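Local coordinates for protein putative phosphoribosyltransferase (Neisseria gonorrhoeae, PDB 5VOG) that binds the alarmone ppGpp (guanosine-5',3'-tetraphosphate) and is probably a magnesium-dependent phosphoribosyltransferase of the type I family, at residues A[134-139]-A[151-156]; A[37-42]-A[98-103]. One frame throughout, in Å; residues are numbered along the deposited sequence.

Interaction 1: A[134-139]-A[151-156]; sequences LHEKIK and YFSGIT. With G4P (guanosine-5',3'-tetraphosphate), chain D.
Near one end of the phosphoribosyltransferase sheet, where the chain turns corners at Leu134 and Gly154, the short strand 135-137 runs parallel to 155-156 and carries one residue of the ppGpp pocket. Two backbone bonds pair them: Ile155 N to Leu134 O, and Glu136 N to Ile155 O at 3.0 Å. With CG anti to the backbone N (chi1 174°) and the rest extended, the Glu136 side chain runs back past Ser153 to Tyr151. Tyr151 OH rests on the glutamate stem, 3.2 Å from Glu136 CG, with ring and carboxylate planes 70° apart; the Tyr151 hydroxyl is hydrogen-bonded to Asp108. Beside Glu136, the methyl Thr156 CG2 comes to 3.5 Å from Glu136 OE1. On the other face Ile155 CG1 meets the His135 ring edge-on, 3.5 Å from His135 CD2, and Leu134 CG of the preceding residue sits over the ring's centre; His135 ND1 bonds to Tyr164. Lys137, its chain extended beyond CG, hands NZ to the guanine Hoogsteen edge, 2.8 Å from G4P O6 and 3.2 Å from G4P N7, and also forms a salt bridge with Asp109. Back across the strands, Ser153 OG donates to the anti lone pair of Glu136 OE1 at 2.8 Å.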
ATOM      1  N   LEU A 134      -5.335  -4.696  11.441  1.00 22.49           N
ATOM      2  CA  LEU A 134      -4.313  -4.256  12.383  1.00 22.29           C
ATOM      3  C   LEU A 134      -4.913  -3.991  13.761  1.00 23.66           C
ATOM      4  O   LEU A 134      -4.438  -4.528  14.774  1.00 23.61           O
ATOM      5  CB  LEU A 134      -3.620  -3.010  11.824  1.00 22.70           C
ATOM      6  CG  LEU A 134      -2.739  -2.161  12.745  1.00 23.00           C
ATOM      7  CD1 LEU A 134      -1.541  -2.945  13.257  1.00 24.06           C
ATOM      8  CD2 LEU A 134      -2.271  -0.919  11.986  1.00 22.69           C
ATOM      9  N   HIS A 135      -5.973  -3.183  13.816  1.00 22.69           N
ATOM     10  CA  HIS A 135      -6.594  -2.749  15.062  1.00 22.35           C
ATOM     11  C   HIS A 135      -8.069  -3.101  15.063  1.00 23.93           C
ATOM     12  O   HIS A 135      -8.797  -2.738  14.131  1.00 24.74           O
ATOM     13  CB  HIS A 135      -6.443  -1.242  15.239  1.00 23.60           C
ATOM     14  CG  HIS A 135      -5.031  -0.804  15.413  1.00 24.43           C
ATOM     15  ND1 HIS A 135      -4.503   0.284  14.751  1.00 24.13           N
ATOM     16  CD2 HIS A 135      -4.041  -1.292  16.197  1.00 24.54           C
ATOM     17  CE1 HIS A 135      -3.243   0.440  15.116  1.00 25.45           C
ATOM     18  NE2 HIS A 135      -2.940  -0.499  15.997  1.00 24.78           N
ATOM     19  N   GLU A 136      -8.513  -3.770  16.129  1.00 24.00           N
ATOM     20  CA  GLU A 136      -9.917  -4.111  16.335  1.00 24.52           C
ATOM     21  C   GLU A 136     -10.461  -3.269  17.484  1.00 25.31           C
ATOM     22  O   GLU A 136     -10.094  -3.485  18.643  1.00 27.29           O
ATOM     23  CB  GLU A 136     -10.078  -5.598  16.636  1.00 25.61           C
ATOM     24  CG  GLU A 136     -11.503  -5.978  16.989  1.00 28.13           C
ATOM     25  CD  GLU A 136     -11.645  -7.431  17.401  1.00 31.06           C
ATOM     26  OE1 GLU A 136     -10.626  -8.154  17.481  1.00 33.04           O
ATOM     27  OE2 GLU A 136     -12.791  -7.853  17.646  1.00 33.76           O
ATOM     28  N   LYS A 137     -11.349  -2.327  17.172  1.00 24.34           N
ATOM     29  CA  LYS A 137     -11.976  -1.522  18.213  1.00 26.03           C
ATOM     30  C   LYS A 137     -13.135  -2.276  18.852  1.00 27.39           C
ATOM     31  O   LYS A 137     -13.979  -2.851  18.155  1.00 27.17           O
ATOM     32  CB  LYS A 137     -12.484  -0.204  17.653  1.00 28.63           C
ATOM     33  CG  LYS A 137     -11.413   0.753  17.205  1.00 32.37           C
ATOM     34  CD  LYS A 137     -12.123   2.018  16.781  1.00 35.37           C
ATOM     35  CE  LYS A 137     -11.202   3.102  16.395  1.00 35.56           C
ATOM     36  NZ  LYS A 137     -12.006   4.309  16.074  1.00 31.37           N
ATOM     37  N   ILE A 138     -13.185  -2.247  20.180  1.00 27.57           N
ATOM     38  CA  ILE A 138     -14.245  -2.901  20.944  1.00 28.30           C
ATOM     39  C   ILE A 138     -15.403  -1.915  21.068  1.00 28.84           C
ATOM     40  O   ILE A 138     -15.352  -0.964  21.848  1.00 29.16           O
ATOM     41  CB  ILE A 138     -13.750  -3.370  22.309  1.00 28.51           C
ATOM     42  CG1 ILE A 138     -12.560  -4.316  22.132  1.00 30.48           C
ATOM     43  CG2 ILE A 138     -14.901  -4.024  23.065  1.00 29.48           C
ATOM     44  CD1 ILE A 138     -12.769  -5.392  21.072  1.00 33.33           C
ATOM     45  N   LYS A 139     -16.455  -2.152  20.292  1.00 27.82           N
ATOM     46  CA  LYS A 139     -17.575  -1.229  20.175  1.00 27.86           C
ATOM     47  C   LYS A 139     -18.680  -1.945  19.413  1.00 28.90           C
ATOM     48  O   LYS A 139     -18.480  -3.034  18.869  1.00 29.20           O
ATOM     49  CB  LYS A 139     -17.172   0.074  19.473  1.00 29.07           C
ATOM     50  CG  LYS A 139     -16.620  -0.126  18.065  1.00 30.14           C
ATOM     51  CD  LYS A 139     -15.978   1.148  17.515  1.00 30.26           C
ATOM     52  CE  LYS A 139     -17.009   2.231  17.246  1.00 32.30           C
ATOM     53  NZ  LYS A 139     -16.376   3.536  16.883  1.00 33.73           N
ATOM     54  N   TYR A 151     -11.007 -14.814  11.183  1.00 27.12           N
ATOM     55  CA  TYR A 151     -10.784 -13.422  11.537  1.00 27.16           C
ATOM     56  C   TYR A 151      -9.596 -13.309  12.480  1.00 26.24           C
ATOM     57  O   TYR A 151      -9.493 -14.050  13.465  1.00 29.74           O
ATOM     58  CB  TYR A 151     -12.040 -12.823  12.187  1.00 26.92           C
ATOM     59  CG  TYR A 151     -11.891 -11.406  12.709  1.00 27.42           C
ATOM     60  CD1 TYR A 151     -12.409 -10.327  12.005  1.00 27.69           C
ATOM     61  CD2 TYR A 151     -11.265 -11.150  13.927  1.00 27.91           C
ATOM     62  CE1 TYR A 151     -12.281  -9.030  12.485  1.00 28.32           C
ATOM     63  CE2 TYR A 151     -11.126  -9.866  14.411  1.00 27.16           C
ATOM     64  CZ  TYR A 151     -11.648  -8.812  13.695  1.00 27.46           C
ATOM     65  OH  TYR A 151     -11.514  -7.539  14.196  1.00 30.03           O
ATOM     66  N   PHE A 152      -8.721 -12.343  12.193  1.00 25.78           N
ATOM     67  CA  PHE A 152      -7.556 -12.065  13.019  1.00 25.30           C
ATOM     68  C   PHE A 152      -7.416 -10.561  13.186  1.00 24.02           C
ATOM     69  O   PHE A 152      -7.547  -9.811  12.220  1.00 25.66           O
ATOM     70  CB  PHE A 152      -6.268 -12.622  12.394  1.00 27.29           C
ATOM     71  CG  PHE A 152      -6.352 -14.077  12.030  1.00 26.97           C
ATOM     72  CD1 PHE A 152      -5.986 -15.058  12.941  1.00 29.32           C
ATOM     73  CD2 PHE A 152      -6.794 -14.463  10.775  1.00 27.83           C
ATOM     74  CE1 PHE A 152      -6.070 -16.405  12.608  1.00 31.28           C
ATOM     75  CE2 PHE A 152      -6.876 -15.802  10.430  1.00 29.71           C
ATOM     76  CZ  PHE A 152      -6.515 -16.777  11.350  1.00 31.40           C
ATOM     77  N   SER A 153      -7.133 -10.122  14.401  1.00 25.68           N
ATOM     78  CA  SER A 153      -6.760  -8.737  14.616  1.00 24.74           C
ATOM     79  C   SER A 153      -5.412  -8.677  15.316  1.00 26.10           C
ATOM     80  O   SER A 153      -5.074  -9.544  16.124  1.00 27.10           O
ATOM     81  CB  SER A 153      -7.821  -7.979  15.418  1.00 26.83           C
ATOM     82  OG  SER A 153      -8.013  -8.555  16.700  1.00 29.36           O
ATOM     83  N   GLY A 154      -4.630  -7.658  14.980  1.00 25.38           N
ATOM     84  CA  GLY A 154      -3.331  -7.505  15.597  1.00 25.84           C
ATOM     85  C   GLY A 154      -3.426  -7.279  17.091  1.00 27.65           C
ATOM     86  O   GLY A 154      -2.843  -8.030  17.876  1.00 29.23           O
ATOM     87  N   ILE A 155      -4.142  -6.228  17.486  1.00 26.52           N
ATOM     88  CA  ILE A 155      -4.498  -5.986  18.878  1.00 26.49           C
ATOM     89  C   ILE A 155      -5.935  -5.492  18.917  1.00 26.30           C
ATOM     90  O   ILE A 155      -6.433  -4.896  17.958  1.00 26.22           O
ATOM     91  CB  ILE A 155      -3.576  -4.958  19.569  1.00 27.58           C
ATOM     92  CG1 ILE A 155      -3.524  -3.659  18.758  1.00 28.31           C
ATOM     93  CG2 ILE A 155      -2.178  -5.527  19.774  1.00 29.62           C
ATOM     94  CD1 ILE A 155      -2.875  -2.516  19.496  1.00 29.49           C
ATOM     95  N   THR A 156      -6.604  -5.732  20.038  1.00 30.43           N
ATOM     96  CA  THR A 156      -7.873  -5.074  20.293  1.00 31.68           C
ATOM     97  C   THR A 156      -7.611  -3.772  21.035  1.00 33.01           C
ATOM     98  O   THR A 156      -6.695  -3.681  21.856  1.00 39.28           O
ATOM     99  CB  THR A 156      -8.807  -5.962  21.107  1.00 34.27           C
ATOM    100  OG1 THR A 156      -8.240  -6.162  22.401  1.00 37.14           O
ATOM    101  CG2 THR A 156      -8.991  -7.301  20.409  1.00 33.49           C
TER
HETATM  102  PB  G4P D 203     -14.372  -1.310   8.876  1.00 25.52           P
HETATM  103  O1B G4P D 203     -15.382  -1.916   8.037  1.00 26.06           O
HETATM  104  O2B G4P D 203     -14.657  -1.367  10.393  1.00 26.31           O
HETATM  105  O3B G4P D 203     -12.966  -1.922   8.580  1.00 25.55           O
HETATM  106  O3A G4P D 203     -14.152   0.219   8.485  1.00 26.61           O
HETATM  107  PA  G4P D 203     -15.170   1.437   8.427  1.00 26.47           P
HETATM  108  O1A G4P D 203     -16.073   1.329   7.261  1.00 29.15           O
HETATM  109  O2A G4P D 203     -15.873   1.570   9.755  1.00 27.40           O
HETATM  110  O5' G4P D 203     -14.134   2.666   8.311  1.00 28.20           O
HETATM  111  C5' G4P D 203     -14.485   3.924   7.703  1.00 27.05           C
HETATM  112  C4' G4P D 203     -13.288   4.833   7.785  1.00 26.01           C
HETATM  113  O4' G4P D 203     -13.071   5.242   9.147  1.00 27.16           O
HETATM  114  C3' G4P D 203     -11.974   4.201   7.315  1.00 25.34           C
HETATM  115  O3' G4P D 203     -11.438   5.000   6.238  1.00 25.23           O
HETATM  116  C2' G4P D 203     -11.046   4.234   8.533  1.00 25.30           C
HETATM  117  O2' G4P D 203      -9.684   4.517   8.213  1.00 26.79           O
HETATM  118  C1' G4P D 203     -11.682   5.345   9.364  1.00 25.70           C
HETATM  119  N9  G4P D 203     -11.444   5.166  10.798  1.00 25.63           N
HETATM  120  C8  G4P D 203     -12.222   4.464  11.680  1.00 27.32           C
HETATM  121  N7  G4P D 203     -11.745   4.468  12.903  1.00 27.05           N
HETATM  122  C5  G4P D 203     -10.581   5.217  12.815  1.00 25.70           C
HETATM  123  C6  G4P D 203      -9.624   5.594  13.809  1.00 26.54           C
HETATM  124  O6  G4P D 203      -9.636   5.311  15.010  1.00 26.74           O
HETATM  125  N1  G4P D 203      -8.609   6.372  13.287  1.00 26.91           N
HETATM  126  C2  G4P D 203      -8.501   6.752  11.974  1.00 25.97           C
HETATM  127  N2  G4P D 203      -7.462   7.525  11.649  1.00 27.57           N
HETATM  128  N3  G4P D 203      -9.383   6.409  11.039  1.00 26.18           N
HETATM  129  C4  G4P D 203     -10.387   5.652  11.522  1.00 25.66           C
HETATM  130  PC  G4P D 203     -11.898   4.824   4.735  1.00 25.36           P
HETATM  131  O1C G4P D 203     -13.170   5.554   4.479  1.00 27.00           O
HETATM  132  O2C G4P D 203     -11.965   3.337   4.517  1.00 24.50           O
HETATM  133  O3C G4P D 203     -10.692   5.414   3.876  1.00 24.62           O
HETATM  134  PD  G4P D 203      -9.177   4.976   3.639  1.00 23.07           P
HETATM  135  O1D G4P D 203      -9.079   3.557   4.093  1.00 23.04           O
HETATM  136  O2D G4P D 203      -8.941   5.137   2.119  1.00 23.37           O
HETATM  137  O3D G4P D 203      -8.347   5.960   4.421  1.00 24.82           O

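Interaction 2: A[37-42]-A[98-103]; sequences KYDAMI and GKNVLV
Tyr38 has CG anti to its carbonyl carbon (chi1 -72°), while Leu102 has CG anti to the backbone N (chi1 -178°); with these settings the two side chains cross at about a right angle and Leu102 CB lies over one face of the phenol ring. The contact is a CH-pi one, CB standing 4.1 Å from the Tyr38 ring centroid and displaced toward the rim. At the ring's edge, in its plane, is the backbone N of Val101, and Pro150 also touches the tyrosine.

Just ahead of the strands, Asn100 and Asp39 tie the two segments together. The amide of Asn100 sends ND2 to Lys37 O at 3.0 Å; the bond is straight and the acceptor lies in the amide plane, although the donor stands well above the plane of the carbonyl. Asn100 OD1 takes Thr128 N, just ahead of strand 129-133, so both ends of the amide are held and its rotation is fixed. In return Asp39 OD2 receives Asn100 N at 2.8 Å on its anti lone pair, while Asp39 N bonds to Asn100 O, also 2.8 Å away. The aliphatic part of Lys99 packs across the same carboxylate.

From there a regular parallel ladder takes over, with Leu102 N on Ala40 O at 2.9 Å and Ile42 N on Leu102 O at 2.8 Å. One face carries Met41 and Leu102, covered by helix 49-59 through Leu55; on the other, Ile42 CD1 reaches Val101 CG2 at 4.0 Å, and Ile42 and Val103 pack on Leu121 of helix 112-121. Adjacent parallel strands sandwiched between helices in this way, 40-45 beside 101-105, form the middle of the alpha/beta core of a type I phosphoribosyltransferase.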
ATOM      1  N   LYS A  37      -2.791 -21.882   5.157  1.00 34.53           N
ATOM      2  CA  LYS A  37      -1.747 -21.195   4.403  1.00 33.47           C
ATOM      3  C   LYS A  37      -2.410 -20.334   3.337  1.00 31.33           C
ATOM      4  O   LYS A  37      -3.010 -20.857   2.392  1.00 33.03           O
ATOM      5  CB  LYS A  37      -0.779 -22.194   3.774  1.00 36.09           C
ATOM      6  CG  LYS A  37       0.274 -21.543   2.871  1.00 40.22           C
ATOM      7  CD  LYS A  37       1.308 -20.765   3.679  1.00 42.30           C
ATOM      8  CE  LYS A  37       2.395 -20.169   2.792  1.00 43.74           C
ATOM      9  NZ  LYS A  37       1.878 -19.047   1.959  1.00 42.54           N
ATOM     10  N   TYR A  38      -2.306 -19.019   3.483  1.00 29.11           N
ATOM     11  CA  TYR A  38      -2.888 -18.128   2.496  1.00 27.11           C
ATOM     12  C   TYR A  38      -1.953 -17.988   1.304  1.00 27.08           C
ATOM     13  O   TYR A  38      -0.726 -18.062   1.431  1.00 28.57           O
ATOM     14  CB  TYR A  38      -3.214 -16.767   3.123  1.00 27.15           C
ATOM     15  CG  TYR A  38      -4.399 -16.906   4.044  1.00 27.13           C
ATOM     16  CD1 TYR A  38      -5.693 -16.859   3.547  1.00 27.59           C
ATOM     17  CD2 TYR A  38      -4.221 -17.158   5.400  1.00 27.70           C
ATOM     18  CE1 TYR A  38      -6.788 -17.032   4.383  1.00 26.32           C
ATOM     19  CE2 TYR A  38      -5.299 -17.327   6.239  1.00 27.52           C
ATOM     20  CZ  TYR A  38      -6.579 -17.266   5.731  1.00 27.40           C
ATOM     21  OH  TYR A  38      -7.651 -17.446   6.584  1.00 30.25           O
ATOM     22  N   ASP A  39      -2.558 -17.828   0.129  1.00 26.39           N
ATOM     23  CA  ASP A  39      -1.834 -17.759  -1.130  1.00 26.76           C
ATOM     24  C   ASP A  39      -1.637 -16.337  -1.618  1.00 25.65           C
ATOM     25  O   ASP A  39      -0.717 -16.090  -2.409  1.00 26.12           O
ATOM     26  CB  ASP A  39      -2.576 -18.578  -2.192  1.00 28.71           C
ATOM     27  CG  ASP A  39      -2.720 -20.031  -1.794  1.00 31.15           C
ATOM     28  OD1 ASP A  39      -1.677 -20.710  -1.665  1.00 32.72           O
ATOM     29  OD2 ASP A  39      -3.867 -20.493  -1.581  1.00 31.82           O
ATOM     30  N   ALA A  40      -2.455 -15.402  -1.149  1.00 24.34           N
ATOM     31  CA  ALA A  40      -2.352 -14.005  -1.537  1.00 23.49           C
ATOM     32  C   ALA A  40      -3.126 -13.173  -0.528  1.00 21.97           C
ATOM     33  O   ALA A  40      -4.007 -13.684   0.173  1.00 24.24           O
ATOM     34  CB  ALA A  40      -2.900 -13.773  -2.948  1.00 25.07           C
ATOM     35  N   MET A  41      -2.771 -11.892  -0.452  1.00 21.33           N
ATOM     36  CA  MET A  41      -3.519 -10.889   0.294  1.00 20.30           C
ATOM     37  C   MET A  41      -4.353 -10.063  -0.674  1.00 20.30           C
ATOM     38  O   MET A  41      -3.980  -9.877  -1.836  1.00 22.27           O
ATOM     39  CB  MET A  41      -2.583  -9.956   1.074  1.00 21.10           C
ATOM     40  CG  MET A  41      -1.982 -10.589   2.313  1.00 22.69           C
ATOM     41  SD  MET A  41      -0.826  -9.473   3.144  1.00 23.46           S
ATOM     42  CE  MET A  41       0.725  -9.932   2.365  1.00 23.13           C
ATOM     43  N   ILE A  42      -5.490  -9.574  -0.189  1.00 19.70           N
ATOM     44  CA  ILE A  42      -6.259  -8.544  -0.884  1.00 21.01           C
ATOM     45  C   ILE A  42      -6.332  -7.361   0.073  1.00 20.06           C
ATOM     46  O   ILE A  42      -7.096  -7.383   1.051  1.00 21.15           O
ATOM     47  CB  ILE A  42      -7.654  -9.025  -1.298  1.00 21.47           C
ATOM     48  CG1 ILE A  42      -7.540 -10.249  -2.216  1.00 23.63           C
ATOM     49  CG2 ILE A  42      -8.429  -7.893  -1.975  1.00 23.18           C
ATOM     50  CD1 ILE A  42      -8.867 -10.912  -2.522  1.00 25.11           C
ATOM     51  N   GLY A  98      -9.779 -20.926  -6.645  1.00 34.59           N
ATOM     52  CA  GLY A  98      -9.608 -22.028  -5.718  1.00 35.35           C
ATOM     53  C   GLY A  98      -8.517 -21.845  -4.691  1.00 35.11           C
ATOM     54  O   GLY A  98      -8.159 -22.813  -4.017  1.00 37.05           O
ATOM     55  N   LYS A  99      -7.982 -20.638  -4.546  1.00 32.16           N
ATOM     56  CA  LYS A  99      -6.903 -20.362  -3.609  1.00 31.81           C
ATOM     57  C   LYS A  99      -7.446 -19.731  -2.330  1.00 30.26           C
ATOM     58  O   LYS A  99      -8.619 -19.366  -2.230  1.00 31.25           O
ATOM     59  CB  LYS A  99      -5.858 -19.440  -4.248  1.00 32.22           C
ATOM     60  CG  LYS A  99      -5.182 -20.025  -5.473  1.00 35.78           C
ATOM     61  CD  LYS A  99      -4.461 -21.312  -5.122  1.00 40.39           C
ATOM     62  CE  LYS A  99      -3.704 -21.885  -6.308  1.00 44.50           C
ATOM     63  NZ  LYS A  99      -2.966 -23.122  -5.923  1.00 47.32           N
ATOM     64  N   ASN A 100      -6.562 -19.599  -1.345  1.00 29.41           N
ATOM     65  CA  ASN A 100      -6.881 -18.969  -0.070  1.00 28.14           C
ATOM     66  C   ASN A 100      -6.419 -17.518  -0.114  1.00 26.77           C
ATOM     67  O   ASN A 100      -5.242 -17.254  -0.379  1.00 27.41           O
ATOM     68  CB  ASN A 100      -6.195 -19.697   1.085  1.00 29.73           C
ATOM     69  CG  ASN A 100      -6.626 -21.137   1.203  1.00 31.74           C
ATOM     70  OD1 ASN A 100      -7.775 -21.469   0.932  1.00 32.77           O
ATOM     71  ND2 ASN A 100      -5.704 -22.002   1.605  1.00 33.36           N
ATOM     72  N   VAL A 101      -7.325 -16.581   0.159  1.00 25.86           N
ATOM     73  CA  VAL A 101      -6.985 -15.161   0.105  1.00 23.79           C
ATOM     74  C   VAL A 101      -7.280 -14.510   1.450  1.00 23.34           C
ATOM     75  O   VAL A 101      -8.287 -14.813   2.102  1.00 24.15           O
ATOM     76  CB  VAL A 101      -7.715 -14.432  -1.044  1.00 24.69           C
ATOM     77  CG1 VAL A 101      -7.237 -14.968  -2.402  1.00 26.53           C
ATOM     78  CG2 VAL A 101      -9.223 -14.538  -0.906  1.00 25.95           C
ATOM     79  N   LEU A 102      -6.383 -13.613   1.865  1.00 23.17           N
ATOM     80  CA  LEU A 102      -6.445 -12.927   3.153  1.00 21.78           C
ATOM     81  C   LEU A 102      -6.734 -11.452   2.893  1.00 21.82           C
ATOM     82  O   LEU A 102      -5.882 -10.731   2.363  1.00 22.36           O
ATOM     83  CB  LEU A 102      -5.133 -13.087   3.923  1.00 22.85           C
ATOM     84  CG  LEU A 102      -5.099 -12.443   5.308  1.00 23.25           C
ATOM     85  CD1 LEU A 102      -6.055 -13.185   6.251  1.00 25.73           C
ATOM     86  CD2 LEU A 102      -3.680 -12.406   5.868  1.00 24.28           C
ATOM     87  N   VAL A 103      -7.925 -11.003   3.277  1.00 21.60           N
ATOM     88  CA  VAL A 103      -8.303  -9.598   3.153  1.00 21.05           C
ATOM     89  C   VAL A 103      -7.643  -8.826   4.291  1.00 20.74           C
ATOM     90  O   VAL A 103      -7.689  -9.265   5.441  1.00 24.34           O
ATOM     91  CB  VAL A 103      -9.836  -9.463   3.191  1.00 22.22           C
ATOM     92  CG1 VAL A 103     -10.276  -8.014   3.112  1.00 24.47           C
ATOM     93  CG2 VAL A 103     -10.476 -10.304   2.070  1.00 24.45           C
TER

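Both contacts are parallel strand pairings within one mixed sheet, their centres about 19 Å apart. Interaction 2 lies in its buried middle, where helices cover both faces and aliphatic side chains fill them; its polar side chains gather just before the strands begin, and those of Asn100 and Asp39 bond to backbone. Interaction 1, only partly buried, lies near the end of the sheet, where short strands turn a corner. There the side-chain bond between the segments joins a hydroxyl to a carboxylate, and Lys137 reaches ppGpp directly, whereas the side chain of Val103 in interaction 2 stays about 9 Å from the ligand. Phe152 of 151-156 packs against Tyr38 of 37-42, bringing the two into touch.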